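Long-range contact in salmonella typhimurium DB7155 bacteriophage DET7 tailspike (Bacteriophage, PDB 2V5I), which binds and hydrolyses the O-antigen polysaccharide of its bacterial host, serving as the trimeric receptor-binding protein of the phage: residues E167-G172 with K187-D192. Numbering follows the deposited sequence. Where two conformers were deposited one is given.
Sequences EIRNAG and KVIDSD
The carbonyl oxygen of I189 is gripped by two donors: N170 N gives it a hydrogen bond of 2.9 Å, and a water adds a second. That water also accepts from A171 N and hydrogen-bonds S191 OG, joining the two chains where both turn a corner and their direct pairing is interrupted. Before the corner, strands 167-169 and 187-189 run parallel in exact register. I168 turns both its N-H and its C=O to strand 187-189: I168 N donates to K187 O, and I168 O accepts from I189 N at 2.8 Å. Past the corner the pairing resumes, D192 N reaching A171 O at 2.8 Å.

N170 and D190 make the bend with left-handed helical backbone angles, a conformation that asparagine and aspartate tolerate better than most residues. With like backbone angles and CG anti to the carbonyl carbon in each (chi1 -58° and -60°), the two side chains leave the bend in the same direction and lie alongside each other. N170 OD1 comes 3.5 Å from D190 CB. The amide is tilted 35° from the carboxylate.

I168 and V188 share the interior face and pack with F180, where branched apolar side chains suit strand and core alike. On the other face R169 reaches back to E167, its NE (2.9 Å) and NH2 both closing on OE1, which steadies the carboxylate. K187 NZ lies 4.4 Å from E167 OE2, too far for a salt bridge, and pairs instead with D192 of the third subunit. E167 and R169 pack on N170 of that subunit, placing this face at the trimer interface; D192 supplies the matching half, bridging to R165 and K187 of the second subunit. Successive parallel strands stacked with aligned corners mark the rungs of the right-handed beta-helix of P22-type tailspikes.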
loop_
_atom_site.group_PDB
_atom_site.type_symbol
_atom_site.label_atom_id
_atom_site.label_comp_id
_atom_site.label_asym_id
_atom_site.label_seq_id
_atom_site.Cartn_x
_atom_site.Cartn_y
_atom_site.Cartn_z
ATOM N N GLU A 167 -11.949 -25.301 10.883
ATOM C CA GLU A 167 -12.304 -23.986 10.278
ATOM C C GLU A 167 -13.741 -23.635 10.584
ATOM O O GLU A 167 -14.615 -24.486 10.430
ATOM C CB GLU A 167 -12.190 -24.051 8.777
ATOM C CG GLU A 167 -10.764 -24.009 8.300
ATOM C CD GLU A 167 -10.646 -23.503 6.852
ATOM O OE1 GLU A 167 -11.684 -23.305 6.185
ATOM O OE2 GLU A 167 -9.502 -23.322 6.374
ATOM N N ILE A 168 -13.968 -22.382 10.957
ATOM C CA ILE A 168 -15.325 -21.813 11.093
ATOM C C ILE A 168 -15.458 -20.806 9.956
ATOM O O ILE A 168 -14.538 -20.010 9.741
ATOM C CB ILE A 168 -15.470 -21.068 12.445
ATOM C CG1 ILE A 168 -15.472 -22.070 13.591
ATOM C CG2 ILE A 168 -16.748 -20.258 12.436
ATOM C CD1 ILE A 168 -15.620 -21.457 14.961
ATOM N N ARG A 169 -16.513 -20.928 9.156
ATOM C CA ARG A 169 -16.703 -20.064 8.008
ATOM C C ARG A 169 -18.004 -19.284 8.132
ATOM O O ARG A 169 -19.037 -19.858 8.520
ATOM C CB ARG A 169 -16.755 -20.908 6.729
ATOM C CG ARG A 169 -15.451 -21.696 6.457
ATOM C CD ARG A 169 -15.550 -22.557 5.209
ATOM N NE ARG A 169 -14.345 -23.391 5.088
ATOM C CZ ARG A 169 -14.260 -24.508 4.361
ATOM N NH1 ARG A 169 -15.306 -24.954 3.665
ATOM N NH2 ARG A 169 -13.120 -25.179 4.348
ATOM N N ASN A 170 -17.972 -17.993 7.812
ATOM C CA ASN A 170 -19.225 -17.162 7.762
ATOM C C ASN A 170 -20.010 -17.150 9.076
ATOM O O ASN A 170 -21.264 -17.175 9.100
ATOM C CB ASN A 170 -20.069 -17.652 6.573
ATOM C CG ASN A 170 -19.327 -17.570 5.264
ATOM O OD1 ASN A 170 -18.987 -16.474 4.814
ATOM N ND2 ASN A 170 -19.076 -18.704 4.635
ATOM N N ALA A 171 -19.244 -17.058 10.168
ATOM C CA ALA A 171 -19.836 -17.005 11.541
ATOM C C ALA A 171 -20.602 -15.726 11.766
ATOM O O ALA A 171 -20.262 -14.655 11.277
ATOM C CB ALA A 171 -18.775 -17.147 12.611
ATOM N N GLY A 172 -21.687 -15.856 12.530
ATOM C CA GLY A 172 -22.423 -14.701 13.000
ATOM C C GLY A 172 -22.778 -14.782 14.468
ATOM O O GLY A 172 -22.455 -15.714 15.203
ATOM N N LYS A 187 -8.854 -21.794 11.959
ATOM C CA LYS A 187 -9.114 -20.521 11.288
ATOM C C LYS A 187 -10.556 -20.096 11.412
ATOM O O LYS A 187 -11.449 -20.958 11.356
ATOM C CB LYS A 187 -8.728 -20.648 9.832
ATOM C CG LYS A 187 -7.240 -20.975 9.570
ATOM C CD LYS A 187 -6.947 -21.183 8.102
ATOM C CE LYS A 187 -5.656 -22.052 7.873
ATOM N NZ LYS A 187 -5.609 -23.505 8.457
ATOM N N VAL A 188 -10.781 -18.774 11.485
ATOM C CA VAL A 188 -12.103 -18.209 11.480
ATOM C C VAL A 188 -12.143 -17.308 10.254
ATOM O O VAL A 188 -11.440 -16.314 10.189
ATOM C CB VAL A 188 -12.414 -17.426 12.774
ATOM C CG1 VAL A 188 -13.811 -16.810 12.706
ATOM C CG2 VAL A 188 -12.303 -18.391 13.983
ATOM N N ILE A 189 -12.925 -17.721 9.248
ATOM C CA ILE A 189 -12.899 -17.142 7.940
ATOM C C ILE A 189 -14.215 -16.406 7.610
ATOM O O ILE A 189 -15.331 -16.915 7.883
ATOM C CB ILE A 189 -12.679 -18.256 6.864
ATOM C CG1 ILE A 189 -11.324 -18.948 7.074
ATOM C CG2 ILE A 189 -12.820 -17.701 5.467
ATOM C CD1 ILE A 189 -11.299 -20.343 6.481
ATOM N N ASP A 190 -14.095 -15.216 6.998
ATOM C CA ASP A 190 -15.246 -14.454 6.473
ATOM C C ASP A 190 -16.410 -14.251 7.457
ATOM O O ASP A 190 -17.590 -14.320 7.088
ATOM C CB ASP A 190 -15.754 -15.107 5.181
ATOM C CG ASP A 190 -14.680 -15.142 4.086
ATOM O OD1 ASP A 190 -13.764 -14.283 4.093
ATOM O OD2 ASP A 190 -14.743 -16.075 3.231
ATOM N N SER A 191 -16.041 -13.850 8.685
ATOM C CA SER A 191 -17.059 -13.548 9.702
ATOM C C SER A 191 -18.034 -12.501 9.226
ATOM O O SER A 191 -17.668 -11.514 8.612
ATOM C CB SER A 191 -16.370 -13.062 10.962
ATOM O OG SER A 191 -15.549 -14.141 11.499
ATOM N N ASP A 192 -19.297 -12.740 9.537
ATOM C CA ASP A 192 -20.410 -11.986 9.006
ATOM C C ASP A 192 -20.932 -10.944 9.989
ATOM O O ASP A 192 -22.091 -10.996 10.428
ATOM C CB ASP A 192 -21.515 -12.976 8.688
ATOM C CG ASP A 192 -22.631 -12.344 7.924
ATOM O OD1 ASP A 192 -22.408 -11.256 7.321
ATOM O OD2 ASP A 192 -23.744 -12.950 7.906
HETATM O O HOH W 1 -23.652 -15.800 9.083
HETATM O O HOH W 2 -19.901 -13.931 5.546
HETATM O O HOH W 3 -16.377 -16.835 10.489
#